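Long-range contact in purine nucleoside phosphorylase (Schistosoma mansoni, PDB 6BHB), which probably catalyses the reversible phosphorolysis of inosine and guanosine to free purine base and ribose 1-phosphate: residues Gly192-Asn197 with Gly220-Pro225. Numbering follows the deposited sequence.
Sequences GVYAFN and GMSTVP. With DS1 (2-aminopyrimidin-5-ol), chain J.
The rings of Y194 and F196 carry this contact, and most of the protein atoms of 220-225 around them approach at a slant. G220 O is the exception, lying at the edge of the F196 ring, in its plane, while M221 C, V224 CB and P225 CG come to that ring obliquely; F196 CE2 is within 3.6 Å of P225 CG. A water sits in the plane of the Y194 ring at its edge, 2.9 Å from Y194 OH. V224 touches both aromatic residues, CB against the F196 ring and CG2 against Y194 CD2 and F196 CB. CG of Y194 is anti to the backbone N (chi1 180°), which brings the phenol to the backbone that follows G220. There S222 N donates a nearly straight hydrogen bond to Y194 OH (3.2 Å, 168° at the hydrogen).

Strand 189-196 runs parallel to the short strand 218-220, and within this contact the two are joined through G220: its N donates to A195 O (3.1 Å) and its O accepts from N197 N (2.9 Å). Y194 OH lies 3.0 Å from G220 C, where a side chain on residue 220 would point; the glycine permits this approach. Just beyond, M221 CA makes a CA-H...O contact with N197 O, and the extended methionine runs alongside N197 to the bound 2-aminopyrimidin-5-ol.

M221 CG and G220 CA each lie 3.5 Å from the ligand oxygen, carbon contacts without a polar bond; the ligand is hydrogen-bonded to N245 OD1. F161 of a second subunit packs on M221. T223 OG1, bonded to N117, ties the start of helix 224-232 to strand 112-121. In this buried setting, the two backbone bonds and the phenol's grip on S222 N probably hold the G220-M221 wall of the ligand pocket in place.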
ATOM      1  N   GLY A 192      23.288   1.085   6.138  1.00 32.59           N
ATOM      2  CA  GLY A 192      22.029   0.568   6.644  1.00 37.38           C
ATOM      3  C   GLY A 192      20.978   0.418   5.565  1.00 35.46           C
ATOM      4  O   GLY A 192      21.191   0.753   4.395  1.00 29.43           O
ATOM      5  N   VAL A 193      19.822  -0.087   5.996  1.00 31.98           N
ATOM      6  CA  VAL A 193      18.690  -0.380   5.123  1.00 27.74           C
ATOM      7  C   VAL A 193      17.674   0.747   5.246  1.00 29.79           C
ATOM      8  O   VAL A 193      17.332   1.167   6.359  1.00 29.76           O
ATOM      9  CB  VAL A 193      18.057  -1.736   5.481  1.00 30.94           C
ATOM     10  CG1 VAL A 193      16.798  -1.986   4.662  1.00 30.15           C
ATOM     11  CG2 VAL A 193      19.061  -2.863   5.279  1.00 36.05           C
ATOM     12  N   TYR A 194      17.173   1.218   4.108  1.00 25.87           N
ATOM     13  CA  TYR A 194      16.276   2.367   4.044  1.00 25.87           C
ATOM     14  C   TYR A 194      14.843   1.888   3.829  1.00 26.49           C
ATOM     15  O   TYR A 194      14.562   1.172   2.863  1.00 26.10           O
ATOM     16  CB  TYR A 194      16.718   3.298   2.914  1.00 27.18           C
ATOM     17  CG  TYR A 194      15.885   4.546   2.700  1.00 25.11           C
ATOM     18  CD1 TYR A 194      16.283   5.771   3.223  1.00 24.38           C
ATOM     19  CD2 TYR A 194      14.723   4.509   1.939  1.00 26.29           C
ATOM     20  CE1 TYR A 194      15.535   6.920   3.012  1.00 27.42           C
ATOM     21  CE2 TYR A 194      13.968   5.650   1.722  1.00 26.10           C
ATOM     22  CZ  TYR A 194      14.378   6.852   2.257  1.00 26.25           C
ATOM     23  OH  TYR A 194      13.623   7.983   2.037  1.00 24.45           O
ATOM     24  N   ALA A 195      13.944   2.282   4.727  1.00 26.25           N
ATOM     25  CA  ALA A 195      12.523   1.991   4.591  1.00 27.54           C
ATOM     26  C   ALA A 195      11.820   3.183   3.952  1.00 30.08           C
ATOM     27  O   ALA A 195      12.035   4.329   4.362  1.00 28.24           O
ATOM     28  CB  ALA A 195      11.893   1.674   5.948  1.00 30.40           C
ATOM     29  N   PHE A 196      10.983   2.907   2.953  1.00 27.68           N
ATOM     30  CA  PHE A 196      10.267   3.939   2.206  1.00 25.61           C
ATOM     31  C   PHE A 196       8.867   4.093   2.797  1.00 29.71           C
ATOM     32  O   PHE A 196       8.017   3.211   2.634  1.00 27.78           O
ATOM     33  CB  PHE A 196      10.215   3.573   0.723  1.00 26.07           C
ATOM     34  CG  PHE A 196       9.515   4.589  -0.151  1.00 27.16           C
ATOM     35  CD1 PHE A 196       9.310   5.893   0.274  1.00 29.70           C
ATOM     36  CD2 PHE A 196       9.062   4.225  -1.411  1.00 28.86           C
ATOM     37  CE1 PHE A 196       8.665   6.811  -0.542  1.00 29.19           C
ATOM     38  CE2 PHE A 196       8.419   5.137  -2.228  1.00 30.49           C
ATOM     39  CZ  PHE A 196       8.220   6.432  -1.792  1.00 31.48           C
ATOM     40  N   ASN A 197       8.640   5.209   3.488  1.00 25.67           N
ATOM     41  CA  ASN A 197       7.322   5.594   3.982  1.00 25.91           C
ATOM     42  C   ASN A 197       6.733   6.624   3.025  1.00 24.87           C
ATOM     43  O   ASN A 197       7.320   7.692   2.822  1.00 27.65           O
ATOM     44  CB  ASN A 197       7.422   6.163   5.399  1.00 26.70           C
ATOM     45  CG  ASN A 197       6.186   6.946   5.810  1.00 26.87           C
ATOM     46  OD1 ASN A 197       5.060   6.605   5.446  1.00 23.67           O
ATOM     47  ND2 ASN A 197       6.398   8.007   6.580  1.00 28.61           N
ATOM     48  N   GLY A 220      12.462   7.202   5.435  1.00 27.79           N
ATOM     49  CA  GLY A 220      12.274   8.467   4.754  1.00 30.21           C
ATOM     50  C   GLY A 220      11.170   8.369   3.720  1.00 29.85           C
ATOM     51  O   GLY A 220      10.569   7.310   3.526  1.00 27.23           O
ATOM     52  N   MET A 221      10.914   9.494   3.038  1.00 25.41           N
ATOM     53  CA  MET A 221       9.785   9.613   2.116  1.00 26.52           C
ATOM     54  C   MET A 221      10.211   9.829   0.664  1.00 25.64           C
ATOM     55  O   MET A 221       9.423  10.360  -0.126  1.00 25.44           O
ATOM     56  CB  MET A 221       8.866  10.766   2.537  1.00 24.71           C
ATOM     57  CG  MET A 221       8.444  10.773   3.998  1.00 27.97           C
ATOM     58  SD  MET A 221       7.495  12.255   4.410  1.00 27.00           S
ATOM     59  CE  MET A 221       7.336  12.077   6.185  1.00 28.33           C
ATOM     60  N   SER A 222      11.426   9.441   0.284  1.00 24.04           N
ATOM     61  CA  SER A 222      11.895   9.700  -1.076  1.00 26.04           C
ATOM     62  C   SER A 222      12.903   8.629  -1.480  1.00 25.45           C
ATOM     63  O   SER A 222      13.008   7.577  -0.844  1.00 25.55           O
ATOM     64  CB  SER A 222      12.509  11.102  -1.173  1.00 33.64           C
ATOM     65  OG  SER A 222      13.732  11.165  -0.459  1.00 32.88           O
ATOM     66  N   THR A 223      13.621   8.899  -2.575  1.00 28.10           N
ATOM     67  CA  THR A 223      14.804   8.151  -2.999  1.00 23.35           C
ATOM     68  C   THR A 223      14.473   6.826  -3.681  1.00 25.20           C
ATOM     69  O   THR A 223      14.960   6.567  -4.786  1.00 25.89           O
ATOM     70  CB  THR A 223      15.738   7.916  -1.804  1.00 28.45           C
ATOM     71  OG1 THR A 223      16.142   9.181  -1.263  1.00 33.34           O
ATOM     72  CG2 THR A 223      16.989   7.151  -2.228  1.00 28.31           C
ATOM     73  N   VAL A 224      13.663   5.974  -3.046  1.00 23.28           N
ATOM     74  CA  VAL A 224      13.411   4.638  -3.599  1.00 25.43           C
ATOM     75  C   VAL A 224      12.805   4.712  -4.993  1.00 23.66           C
ATOM     76  O   VAL A 224      13.207   3.925  -5.862  1.00 26.72           O
ATOM     77  CB  VAL A 224      12.577   3.807  -2.621  1.00 26.11           C
ATOM     78  CG1 VAL A 224      11.976   2.575  -3.305  1.00 26.31           C
ATOM     79  CG2 VAL A 224      13.438   3.373  -1.444  1.00 26.99           C
ATOM     80  N   PRO A 225      11.840   5.592  -5.283  1.00 26.49           N
ATOM     81  CA  PRO A 225      11.304   5.641  -6.656  1.00 23.15           C
ATOM     82  C   PRO A 225      12.354   5.963  -7.705  1.00 26.09           C
ATOM     83  O   PRO A 225      12.384   5.317  -8.760  1.00 26.81           O
ATOM     84  CB  PRO A 225      10.228   6.732  -6.567  1.00 25.96           C
ATOM     85  CG  PRO A 225       9.820   6.741  -5.127  1.00 24.54           C
ATOM     86  CD  PRO A 225      11.080   6.454  -4.363  1.00 25.92           C
TER
HETATM   87  C3  DS1 J 309      12.122  12.390   7.316  0.98 33.87           C
HETATM   88  C2  DS1 J 309      11.322  11.378   7.729  0.98 30.08           C
HETATM   89  C1  DS1 J 309      11.322  11.009   9.037  0.98 32.17           C
HETATM   90  O   DS1 J 309      10.511  10.714   6.791  0.98 39.37           O
HETATM   91  N1  DS1 J 309      12.094  11.646   9.904  0.98 39.15           N
HETATM   92  N2  DS1 J 309      12.891  13.023   8.184  0.98 37.59           N
HETATM   93  C   DS1 J 309      12.890  12.662   9.488  0.98 42.38           C
HETATM   94  N   DS1 J 309      13.738  13.364  10.439  0.98 57.71           N
HETATM   95  O   HOH W   1      14.310  10.719   2.848  1.00 32.89           O